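Local coordinates for DNA replication initiator (Cdc21/Cdc54) (Methanothermobacter thermautotrophicus, PDB 1LTL), which probably works as an ATP-driven MCM helicase that binds single-stranded DNA and unwinds the duplex for replication, here represented by its zinc-bearing N-terminal part, at residues A[121-126]-A[178-183]; A[223-228]-A[238-243]; A[90-95]-A[205-210]; A[184-189]-A[196-201]. All blocks are in the same frame, centred on the assembly; numbering follows the deposited sequence.

Interaction 1 (A[121-126]-A[178-183]); sequences RKTDEI and DTQTLK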
# COMPACT_ATOMS: atom_id res chain seq x y z
N ARG A 121 -35.24 -1.06 -43.91
CA ARG A 121 -36.39 -0.40 -43.34
C ARG A 121 -36.05 0.99 -42.82
O ARG A 121 -36.28 1.98 -43.51
CB ARG A 121 -36.97 -1.25 -42.21
CG ARG A 121 -38.28 -0.74 -41.63
CD ARG A 121 -38.46 -1.20 -40.16
NE ARG A 121 -38.54 -2.66 -39.99
CZ ARG A 121 -39.59 -3.43 -40.28
NH1 ARG A 121 -40.70 -2.88 -40.77
NH2 ARG A 121 -39.55 -4.74 -40.07
N LYS A 122 -35.48 1.08 -41.62
CA LYS A 122 -35.14 2.38 -41.04
C LYS A 122 -33.66 2.71 -41.10
O LYS A 122 -32.82 1.85 -40.82
CB LYS A 122 -35.61 2.45 -39.59
CG LYS A 122 -35.19 3.72 -38.87
CD LYS A 122 -35.56 3.70 -37.39
CE LYS A 122 -34.83 4.81 -36.62
NZ LYS A 122 -34.79 4.60 -35.13
N THR A 123 -33.34 3.95 -41.44
CA THR A 123 -31.95 4.40 -41.53
C THR A 123 -31.59 5.48 -40.51
O THR A 123 -32.29 6.48 -40.39
CB THR A 123 -31.64 4.90 -42.95
OG1 THR A 123 -31.28 3.79 -43.77
CG2 THR A 123 -30.51 5.90 -42.93
N ASP A 124 -30.50 5.28 -39.79
CA ASP A 124 -30.08 6.25 -38.78
C ASP A 124 -29.06 7.27 -39.27
O ASP A 124 -28.43 7.10 -40.31
CB ASP A 124 -29.51 5.54 -37.54
CG ASP A 124 -30.52 4.61 -36.88
OD1 ASP A 124 -31.61 5.07 -36.47
OD2 ASP A 124 -30.21 3.40 -36.77
N GLU A 125 -28.89 8.33 -38.47
CA GLU A 125 -27.97 9.42 -38.76
C GLU A 125 -26.53 8.92 -38.79
O GLU A 125 -26.17 7.99 -38.07
CB GLU A 125 -28.12 10.49 -37.67
CG GLU A 125 -27.22 11.73 -37.82
CD GLU A 125 -27.73 12.74 -38.86
OE1 GLU A 125 -28.83 13.32 -38.66
OE2 GLU A 125 -27.02 12.95 -39.88
N ILE A 126 -25.72 9.53 -39.63
CA ILE A 126 -24.32 9.14 -39.71
C ILE A 126 -23.56 9.86 -38.59
O ILE A 126 -23.70 11.07 -38.44
CB ILE A 126 -23.72 9.54 -41.06
CG1 ILE A 126 -24.52 8.91 -42.20
CG2 ILE A 126 -22.25 9.16 -41.10
CD1 ILE A 126 -25.84 9.67 -42.53
N ASP A 178 -16.51 7.54 -40.14
CA ASP A 178 -17.97 7.57 -40.18
C ASP A 178 -18.63 6.20 -40.07
O ASP A 178 -18.22 5.24 -40.70
CB ASP A 178 -18.45 8.31 -41.42
CG ASP A 178 -18.05 9.77 -41.42
OD1 ASP A 178 -18.43 10.50 -40.46
OD2 ASP A 178 -17.35 10.18 -42.38
N THR A 179 -19.68 6.15 -39.26
CA THR A 179 -20.41 4.91 -39.02
C THR A 179 -21.91 5.15 -39.16
O THR A 179 -22.39 6.26 -38.96
CB THR A 179 -20.10 4.39 -37.59
OG1 THR A 179 -20.19 2.96 -37.56
CG2 THR A 179 -21.08 4.98 -36.57
N GLN A 180 -22.66 4.12 -39.51
CA GLN A 180 -24.09 4.30 -39.66
C GLN A 180 -24.87 3.04 -39.39
O GLN A 180 -24.40 1.94 -39.67
CB GLN A 180 -24.42 4.80 -41.05
CG GLN A 180 -25.89 4.88 -41.31
CD GLN A 180 -26.15 5.45 -42.66
OE1 GLN A 180 -25.29 5.38 -43.55
NE2 GLN A 180 -27.33 6.02 -42.85
N THR A 181 -26.07 3.21 -38.87
CA THR A 181 -26.91 2.09 -38.52
C THR A 181 -28.21 2.00 -39.28
O THR A 181 -28.85 3.01 -39.54
CB THR A 181 -27.25 2.17 -37.04
OG1 THR A 181 -26.15 1.65 -36.29
CG2 THR A 181 -28.47 1.38 -36.71
N LEU A 182 -28.61 0.79 -39.65
CA LEU A 182 -29.90 0.66 -40.32
C LEU A 182 -30.48 -0.69 -40.01
O LEU A 182 -29.76 -1.60 -39.63
CB LEU A 182 -29.77 0.86 -41.82
CG LEU A 182 -29.36 -0.28 -42.74
CD1 LEU A 182 -29.13 0.32 -44.11
CD2 LEU A 182 -28.10 -0.94 -42.25
N LYS A 183 -31.80 -0.78 -40.13
CA LYS A 183 -32.55 -2.01 -39.88
C LYS A 183 -32.80 -2.73 -41.20
O LYS A 183 -33.28 -2.13 -42.16
CB LYS A 183 -33.90 -1.70 -39.23
CG LYS A 183 -33.86 -1.61 -37.72
CD LYS A 183 -33.27 -2.89 -37.13
CE LYS A 183 -33.18 -2.85 -35.61
NZ LYS A 183 -32.25 -1.78 -35.17

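Interaction 2 (A[223-228]-A[238-243]); sequences TLRTVR and FIYGNY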
# COMPACT_ATOMS: atom_id res chain seq x y z
N THR A 223 -19.78 -9.49 -41.39
CA THR A 223 -19.50 -10.35 -40.25
C THR A 223 -20.63 -10.27 -39.23
O THR A 223 -21.13 -9.19 -38.92
CB THR A 223 -18.22 -9.94 -39.58
OG1 THR A 223 -17.19 -9.79 -40.57
CG2 THR A 223 -17.80 -10.98 -38.58
N LEU A 224 -21.05 -11.41 -38.71
CA LEU A 224 -22.11 -11.35 -37.71
C LEU A 224 -21.46 -11.12 -36.36
O LEU A 224 -20.61 -11.89 -35.92
CB LEU A 224 -22.94 -12.62 -37.70
CG LEU A 224 -24.14 -12.68 -36.77
CD1 LEU A 224 -25.29 -11.71 -37.11
CD2 LEU A 224 -24.62 -14.08 -36.90
N ARG A 225 -21.85 -10.04 -35.71
CA ARG A 225 -21.27 -9.72 -34.44
C ARG A 225 -22.37 -9.70 -33.39
O ARG A 225 -23.57 -9.66 -33.69
CB ARG A 225 -20.59 -8.33 -34.51
CG ARG A 225 -19.56 -8.09 -35.65
CD ARG A 225 -18.18 -8.68 -35.37
NE ARG A 225 -17.09 -8.08 -36.17
CZ ARG A 225 -16.85 -6.77 -36.27
NH1 ARG A 225 -17.61 -5.87 -35.64
NH2 ARG A 225 -15.83 -6.33 -36.99
N THR A 226 -21.95 -9.78 -32.14
CA THR A 226 -22.95 -9.71 -31.11
C THR A 226 -22.52 -8.71 -30.05
O THR A 226 -21.33 -8.43 -29.87
CB THR A 226 -23.24 -11.10 -30.46
OG1 THR A 226 -24.50 -11.05 -29.78
CG2 THR A 226 -22.17 -11.48 -29.44
N VAL A 227 -23.51 -8.17 -29.36
CA VAL A 227 -23.25 -7.20 -28.33
C VAL A 227 -24.30 -7.22 -27.24
O VAL A 227 -25.49 -7.30 -27.52
CB VAL A 227 -23.17 -5.78 -28.91
CG1 VAL A 227 -24.50 -5.38 -29.52
CG2 VAL A 227 -22.78 -4.82 -27.82
N ARG A 228 -23.83 -7.14 -25.99
CA ARG A 228 -24.72 -7.13 -24.84
C ARG A 228 -25.30 -5.74 -24.62
O ARG A 228 -24.58 -4.75 -24.53
CB ARG A 228 -23.97 -7.58 -23.59
CG ARG A 228 -24.76 -7.42 -22.30
CD ARG A 228 -24.55 -8.60 -21.33
NE ARG A 228 -23.16 -8.99 -21.15
CZ ARG A 228 -22.79 -10.20 -20.72
NH1 ARG A 228 -23.73 -11.10 -20.44
NH2 ARG A 228 -21.50 -10.50 -20.59
N PHE A 238 -26.03 -8.48 -34.62
CA PHE A 238 -26.14 -7.46 -35.65
C PHE A 238 -25.14 -7.77 -36.75
O PHE A 238 -24.20 -8.53 -36.53
CB PHE A 238 -25.91 -6.04 -35.07
CG PHE A 238 -24.47 -5.76 -34.69
CD1 PHE A 238 -23.56 -5.31 -35.64
CD2 PHE A 238 -24.01 -6.04 -33.41
CE1 PHE A 238 -22.23 -5.16 -35.32
CE2 PHE A 238 -22.67 -5.88 -33.09
CZ PHE A 238 -21.79 -5.44 -34.05
N ILE A 239 -25.34 -7.22 -37.93
CA ILE A 239 -24.38 -7.48 -38.99
C ILE A 239 -23.48 -6.28 -39.24
O ILE A 239 -23.95 -5.15 -39.37
CB ILE A 239 -25.02 -7.81 -40.35
CG1 ILE A 239 -25.89 -9.06 -40.24
CG2 ILE A 239 -23.92 -8.02 -41.37
CD1 ILE A 239 -26.92 -9.14 -41.33
N TYR A 240 -22.19 -6.56 -39.29
CA TYR A 240 -21.18 -5.55 -39.57
C TYR A 240 -20.97 -5.69 -41.07
O TYR A 240 -20.29 -6.61 -41.55
CB TYR A 240 -19.89 -5.86 -38.81
CG TYR A 240 -18.84 -4.80 -39.01
CD1 TYR A 240 -19.12 -3.47 -38.72
CD2 TYR A 240 -17.60 -5.10 -39.58
CE1 TYR A 240 -18.23 -2.46 -39.01
CE2 TYR A 240 -16.68 -4.09 -39.88
CZ TYR A 240 -17.01 -2.76 -39.59
OH TYR A 240 -16.17 -1.71 -39.92
N GLY A 241 -21.58 -4.77 -41.81
CA GLY A 241 -21.52 -4.77 -43.25
C GLY A 241 -20.15 -4.68 -43.88
O GLY A 241 -19.32 -3.87 -43.47
N ASN A 242 -19.91 -5.53 -44.88
CA ASN A 242 -18.65 -5.53 -45.61
C ASN A 242 -18.90 -5.12 -47.03
O ASN A 242 -18.21 -4.27 -47.58
CB ASN A 242 -18.01 -6.90 -45.66
CG ASN A 242 -16.80 -6.93 -46.58
OD1 ASN A 242 -15.65 -6.82 -46.13
ND2 ASN A 242 -17.05 -7.05 -47.88
N TYR A 243 -19.90 -5.74 -47.64
CA TYR A 243 -20.21 -5.45 -49.03
C TYR A 243 -21.71 -5.43 -49.21
O TYR A 243 -22.43 -6.21 -48.58
CB TYR A 243 -19.55 -6.52 -49.93
CG TYR A 243 -19.89 -6.41 -51.40
CD1 TYR A 243 -19.57 -5.26 -52.13
CD2 TYR A 243 -20.61 -7.42 -52.05
CE1 TYR A 243 -19.96 -5.12 -53.46
CE2 TYR A 243 -21.01 -7.28 -53.38
CZ TYR A 243 -20.69 -6.13 -54.08
OH TYR A 243 -21.14 -5.94 -55.38

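Interaction 3 (A[90-95]-A[205-210]); sequences NIRFSG and EDDLVD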
# COMPACT_ATOMS: atom_id res chain seq x y z
N ASN A 90 -10.03 -0.92 -47.75
CA ASN A 90 -11.07 -1.83 -47.33
C ASN A 90 -11.26 -2.90 -48.36
O ASN A 90 -11.65 -2.61 -49.48
CB ASN A 90 -12.38 -1.09 -47.17
CG ASN A 90 -12.34 -0.09 -46.06
OD1 ASN A 90 -13.10 0.87 -46.07
ND2 ASN A 90 -11.47 -0.31 -45.08
N ILE A 91 -10.98 -4.15 -48.00
CA ILE A 91 -11.19 -5.22 -48.95
C ILE A 91 -12.66 -5.64 -48.84
O ILE A 91 -13.11 -6.02 -47.77
CB ILE A 91 -10.32 -6.44 -48.64
CG1 ILE A 91 -8.84 -6.12 -48.84
CG2 ILE A 91 -10.67 -7.55 -49.59
CD1 ILE A 91 -8.24 -5.24 -47.80
N ARG A 92 -13.41 -5.56 -49.93
CA ARG A 92 -14.80 -5.97 -49.86
C ARG A 92 -15.08 -7.11 -50.83
O ARG A 92 -14.92 -6.95 -52.03
CB ARG A 92 -15.71 -4.80 -50.19
CG ARG A 92 -15.45 -3.62 -49.32
CD ARG A 92 -16.47 -2.53 -49.53
NE ARG A 92 -16.04 -1.34 -48.80
CZ ARG A 92 -16.17 -1.17 -47.49
NH1 ARG A 92 -16.75 -2.12 -46.77
NH2 ARG A 92 -15.70 -0.08 -46.91
N PHE A 93 -15.53 -8.26 -50.32
CA PHE A 93 -15.81 -9.40 -51.18
C PHE A 93 -17.19 -9.41 -51.78
O PHE A 93 -18.17 -9.11 -51.11
CB PHE A 93 -15.61 -10.68 -50.41
CG PHE A 93 -14.29 -10.76 -49.79
CD1 PHE A 93 -13.96 -9.92 -48.75
CD2 PHE A 93 -13.34 -11.63 -50.27
CE1 PHE A 93 -12.70 -9.93 -48.20
CE2 PHE A 93 -12.05 -11.66 -49.73
CZ PHE A 93 -11.74 -10.81 -48.70
N SER A 94 -17.27 -9.75 -53.06
CA SER A 94 -18.55 -9.81 -53.74
C SER A 94 -18.93 -11.24 -54.14
O SER A 94 -18.07 -12.06 -54.42
CB SER A 94 -18.54 -8.92 -54.97
OG SER A 94 -19.82 -8.91 -55.58
N GLY A 95 -20.23 -11.51 -54.16
CA GLY A 95 -20.70 -12.83 -54.51
C GLY A 95 -20.27 -13.88 -53.50
O GLY A 95 -19.34 -14.67 -53.73
N GLU A 205 -19.95 1.30 -42.24
CA GLU A 205 -18.91 2.26 -41.92
C GLU A 205 -18.06 2.68 -43.12
O GLU A 205 -18.12 2.07 -44.18
CB GLU A 205 -18.01 1.71 -40.83
CG GLU A 205 -18.77 1.30 -39.59
CD GLU A 205 -17.84 0.97 -38.46
OE1 GLU A 205 -16.74 0.43 -38.77
OE2 GLU A 205 -18.21 1.24 -37.29
N ASP A 206 -17.26 3.72 -42.92
CA ASP A 206 -16.41 4.29 -43.96
C ASP A 206 -17.17 4.64 -45.24
O ASP A 206 -18.20 5.30 -45.17
CB ASP A 206 -15.24 3.37 -44.29
CG ASP A 206 -13.96 4.15 -44.53
OD1 ASP A 206 -14.04 5.41 -44.58
OD2 ASP A 206 -12.88 3.53 -44.66
N ASP A 207 -16.68 4.22 -46.40
CA ASP A 207 -17.33 4.57 -47.66
C ASP A 207 -18.68 3.94 -47.91
O ASP A 207 -19.37 4.33 -48.85
CB ASP A 207 -16.42 4.26 -48.83
CG ASP A 207 -15.92 2.86 -48.81
OD1 ASP A 207 -15.29 2.49 -47.80
OD2 ASP A 207 -16.15 2.13 -49.80
N LEU A 208 -19.06 2.98 -47.08
CA LEU A 208 -20.35 2.34 -47.22
C LEU A 208 -21.40 3.19 -46.56
O LEU A 208 -22.58 2.89 -46.61
CB LEU A 208 -20.36 0.99 -46.55
CG LEU A 208 -20.08 -0.19 -47.46
CD1 LEU A 208 -18.76 -0.01 -48.21
CD2 LEU A 208 -20.05 -1.42 -46.56
N VAL A 209 -20.97 4.26 -45.92
CA VAL A 209 -21.91 5.12 -45.25
C VAL A 209 -22.80 5.80 -46.27
O VAL A 209 -22.37 6.07 -47.38
CB VAL A 209 -21.15 6.17 -44.41
CG1 VAL A 209 -22.11 7.19 -43.85
CG2 VAL A 209 -20.41 5.47 -43.29
N ASP A 210 -24.04 6.05 -45.88
CA ASP A 210 -25.00 6.74 -46.75
C ASP A 210 -25.01 6.14 -48.14
O ASP A 210 -24.87 6.84 -49.13
CB ASP A 210 -24.63 8.23 -46.83
CG ASP A 210 -25.84 9.13 -46.99
OD1 ASP A 210 -26.94 8.77 -46.50
OD2 ASP A 210 -25.68 10.23 -47.57

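Interaction 4 (A[184-189]-A[196-201]); sequences LQEPLE and QPRQIT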
# COMPACT_ATOMS: atom_id res chain seq x y z
N LEU A 184 -32.49 -4.02 -41.23
CA LEU A 184 -32.69 -4.82 -42.42
C LEU A 184 -33.81 -5.80 -42.13
O LEU A 184 -33.68 -6.64 -41.25
CB LEU A 184 -31.42 -5.59 -42.75
CG LEU A 184 -31.56 -6.48 -43.97
CD1 LEU A 184 -31.78 -5.61 -45.20
CD2 LEU A 184 -30.31 -7.35 -44.13
N GLN A 185 -34.91 -5.71 -42.88
CA GLN A 185 -36.07 -6.58 -42.69
C GLN A 185 -36.01 -7.77 -43.63
O GLN A 185 -35.58 -7.63 -44.78
CB GLN A 185 -37.33 -5.79 -42.95
CG GLN A 185 -38.61 -6.58 -42.88
CD GLN A 185 -39.77 -5.76 -43.40
OE1 GLN A 185 -39.97 -5.65 -44.62
NE2 GLN A 185 -40.53 -5.15 -42.49
N GLU A 186 -36.47 -8.92 -43.16
CA GLU A 186 -36.45 -10.11 -43.99
C GLU A 186 -37.40 -10.01 -45.15
O GLU A 186 -38.37 -9.25 -45.13
CB GLU A 186 -36.79 -11.36 -43.18
CG GLU A 186 -38.12 -11.30 -42.47
CD GLU A 186 -38.48 -12.61 -41.79
OE1 GLU A 186 -39.37 -12.57 -40.90
OE2 GLU A 186 -37.89 -13.66 -42.15
N PRO A 187 -37.13 -10.79 -46.19
CA PRO A 187 -37.99 -10.78 -47.36
C PRO A 187 -39.38 -11.26 -46.94
O PRO A 187 -39.51 -12.27 -46.23
CB PRO A 187 -37.29 -11.73 -48.32
CG PRO A 187 -35.83 -11.63 -47.89
CD PRO A 187 -35.96 -11.66 -46.40
N LEU A 188 -40.40 -10.54 -47.37
CA LEU A 188 -41.79 -10.87 -47.05
C LEU A 188 -42.26 -12.14 -47.74
O LEU A 188 -43.04 -12.90 -47.17
CB LEU A 188 -42.69 -9.71 -47.46
CG LEU A 188 -42.39 -8.49 -46.60
CD1 LEU A 188 -42.93 -7.23 -47.25
CD2 LEU A 188 -42.99 -8.72 -45.23
N GLU A 189 -41.77 -12.38 -48.96
CA GLU A 189 -42.17 -13.56 -49.72
C GLU A 189 -41.67 -14.90 -49.18
O GLU A 189 -40.98 -15.64 -49.89
CB GLU A 189 -41.80 -13.42 -51.21
CG GLU A 189 -40.31 -13.26 -51.55
CD GLU A 189 -39.92 -11.81 -51.86
OE1 GLU A 189 -40.48 -11.21 -52.82
OE2 GLU A 189 -39.03 -11.27 -51.15
N GLN A 196 -45.15 -11.53 -38.46
CA GLN A 196 -44.56 -10.21 -38.74
C GLN A 196 -43.08 -10.46 -39.00
O GLN A 196 -42.40 -11.13 -38.21
CB GLN A 196 -44.72 -9.27 -37.55
CG GLN A 196 -46.16 -9.04 -37.11
CD GLN A 196 -46.79 -10.30 -36.52
OE1 GLN A 196 -46.32 -10.81 -35.50
NE2 GLN A 196 -47.85 -10.79 -37.16
N PRO A 197 -42.54 -9.90 -40.10
CA PRO A 197 -41.13 -10.09 -40.44
C PRO A 197 -40.21 -9.69 -39.30
O PRO A 197 -40.53 -8.83 -38.48
CB PRO A 197 -40.96 -9.21 -41.66
CG PRO A 197 -41.89 -8.09 -41.39
CD PRO A 197 -43.13 -8.82 -40.90
N ARG A 198 -39.06 -10.34 -39.26
CA ARG A 198 -38.06 -10.06 -38.24
C ARG A 198 -36.97 -9.20 -38.87
O ARG A 198 -36.61 -9.38 -40.03
CB ARG A 198 -37.46 -11.38 -37.72
CG ARG A 198 -38.34 -12.11 -36.69
CD ARG A 198 -37.70 -13.44 -36.27
NE ARG A 198 -38.47 -14.15 -35.26
CZ ARG A 198 -38.27 -15.43 -34.92
NH1 ARG A 198 -37.32 -16.14 -35.52
NH2 ARG A 198 -39.02 -15.99 -33.98
N GLN A 199 -36.45 -8.25 -38.11
CA GLN A 199 -35.42 -7.40 -38.64
C GLN A 199 -34.11 -7.55 -37.88
O GLN A 199 -34.07 -8.08 -36.77
CB GLN A 199 -35.88 -5.96 -38.58
CG GLN A 199 -36.77 -5.66 -37.39
CD GLN A 199 -36.82 -4.18 -37.06
OE1 GLN A 199 -36.98 -3.33 -37.95
NE2 GLN A 199 -36.68 -3.86 -35.77
N ILE A 200 -33.02 -7.11 -38.49
CA ILE A 200 -31.75 -7.20 -37.81
C ILE A 200 -30.97 -5.93 -38.08
O ILE A 200 -31.13 -5.31 -39.12
CB ILE A 200 -30.93 -8.38 -38.28
CG1 ILE A 200 -29.81 -8.62 -37.28
CG2 ILE A 200 -30.35 -8.11 -39.66
CD1 ILE A 200 -29.03 -9.84 -37.54
N THR A 201 -30.11 -5.53 -37.15
CA THR A 201 -29.36 -4.30 -37.36
C THR A 201 -28.11 -4.47 -38.20
O THR A 201 -27.37 -5.44 -38.07
CB THR A 201 -28.96 -3.67 -36.02
OG1 THR A 201 -30.13 -3.10 -35.41
CG2 THR A 201 -27.96 -2.58 -36.23

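Interaction 1 (A[121-126]-A[178-183])
Arg121 and Lys183 open a run of backbone hydrogen bonds that zips 121-126 to 178-183. Arg121 N donates to Lys183 O at 2.8 Å, and Lys183 N returns a bond to Lys122 O at 2.9 Å. One step on, Asp124 N reaches Thr181 O at 2.8 Å. Thr123 and Leu182 form the non-hydrogen-bonded antiparallel pair between these rungs, with Leu182 CA making a CA-H...O contact to Lys122 O. Such pairing of long, strongly curved strands, 113-137 with 175-185, belongs to the OB fold of the MCM N-terminal region.

Between the Asp124-Thr181 bond and the backbone pairing of Thr179 with Arg127, a side chain supplies the link. Gln180, its CG anti to the backbone N (chi1 175°) and its chain extended, carries NE2 to Asp124 O at 3.0 Å; the carbonyl oxygen sits 26° out of the amide plane. The other amide atom, OE1, accepts from Asp210 N, which fixes the rotation of the group. With an alanine here, Asp124 O and Asp210 N would probably both be left without the amide they share.

Packing is light: Ile126 crosses Gln180 at a slant, CG1 3.9 Å from Gln180 CD, while Ile126 CG2 meets Asp178 CB at 3.9 Å. Within 121-126, Lys122 NZ forms a salt bridge to Asp124 OD1 at 3.5 Å.

Interaction 2 (A[223-228]-A[238-243])
Arg225 and Phe238 exchange two backbone hydrogen bonds, Arg225 N to Phe238 O and Phe238 N to Arg225 O, each 2.9 Å long. Thr223 and Tyr240 repeat the pattern: Tyr240 N meets Thr223 O at 2.9 Å in a nearly straight bond (173°), whereas the return bond from Thr223 N is more bent. These hydrogen-bonded pairs flank the non-hydrogen-bonded pair Leu224-Ile239 in the antiparallel hairpin of strands 217-229 and 234-243, whose far end carries a classic beta bulge at Asn242 and Tyr243.

On the face holding Arg225, Phe238 and Tyr240, the arginine guanidinium lies flat on the tyrosine ring, with centres 4.4 Å apart and planes only 13° from parallel. The two side chains run alongside one another, and Tyr240 OH is hydrogen-bonded to Glu205. Phe238 has CG between its backbone N and carbonyl carbon (chi1 71°), which swings the ring over the partner strand, where CZ comes close to Arg225 CB and CE2 to CB as well. Val227 CG1 crosses at Phe238 CD2, 4.0 Å away. An alanine in place of Phe238 is likely to uncover the Arg225 aliphatic stem and deprive Val227 of its apolar neighbour. Leu224 CD1 touches Ile239 CG1 at 4.1 Å on the other face.

Because the ion pair from Arg225 NH2 to Asp67 is long and weak, the positive charge here probably owes much of its placement to the aromatic surface.

Interaction 3 (A[90-95]-A[205-210])
Arg92 and Asp207 join two parts of the MCM N-terminal region: strand 90-94, which pairs in parallel with 43-47, and the loop following strand 199-205 of the OB fold, with its short 3-10 turn at 207-208. The close-knit part is gathered round the guanidinium. Arg92, with CG anti to its carbonyl carbon (chi1 -55°) and its chain extended to NE, brings the edge of its guanidinium to Asp207, which comes from the opposite direction. NH2 donates to Asp207 OD1 at 2.8 Å in a salt bridge on the syn side of the carboxylate, although the donor stands 33° out of that plane. The guanidinium has further grips: NE bonds to Ser43 OG and NH1 to Asn242 O. Ser43 OG also bonds to Asp207 OD2, making one hydroxyl a common partner of both charges.

The faces of the guanidinium are covered too. Leu208 lies over one of them, at a spacing too short to be trusted in detail, and Asn90 CB covers the opposite face.

The Asp206 side is less closely defined: its carboxylate meets the Asn90 amide with the planes at 69°, and its OD1 makes a salt bridge with Arg42. Within the turn, Leu208 N bonds to Glu205 O and Val209 N to Asp206 O. On this sparser side, Asp206 OD2 stays 5.1 Å from Arg92 NH2.

Interaction 4 (A[184-189]-A[196-201])
Glu186 offers its carboxylate to the backbone of Arg198: Arg198 N comes from above the plane, 38° out of it, and meets OE1 at 2.8 Å. A second claim on the same oxygen is made by Arg103, through a salt bridge. The other flat group, the Gln185 amide, crosses the Pro197 ring obliquely, NE2 standing 3.4 Å from CG. Both belong to the loop end of the antiparallel pair 175-185 and 199-205 in the OB fold.

Regular pairing holds the strand part. Leu184 N bonds to Ile200 O at 2.8 Å and Ile200 N to Leu184 O at 2.9 Å; a longer bond of 3.2 Å from Glu186 N to Arg198 O follows. With CG between its own N and carbonyl carbon (chi1 57°) and the chain extended beyond, Glu186 leans across to Arg198, gripping its O with the backbone N and its N-H with OE1.

Pro197 is the chief apolar element, packed between Gln185, Glu186 and Leu188. Gln199, across from Gln185, sends its OE1 to Arg121. At the outermost point Leu188 CD2 rests 4.0 Å from Pro197 CG.

Interactions 1, 2 and 4 are antiparallel pairings within one curved sheet, whereas interaction 3 ties the two-stranded sheet to it through side chains. Strand 175-185 serves both interactions 1 and 4, and side-chain bonds from Lys183 to Thr201 and Arg121 to Gln199 tie them further. Interaction 1 is a surface contact; the others are partly buried, the centres of interactions 2 and 3 lying about 8 Å, and that of interaction 4 about 22 Å, from the chain's centre. Nearer the centre, Arg225 lies on a tyrosine ring and Arg92 makes a salt bridge; in interactions 1 and 4 Gln180 or Glu186 adds a bond to a backbone atom opposite. Glu205 links three contacts, bonding Tyr240 and Thr179.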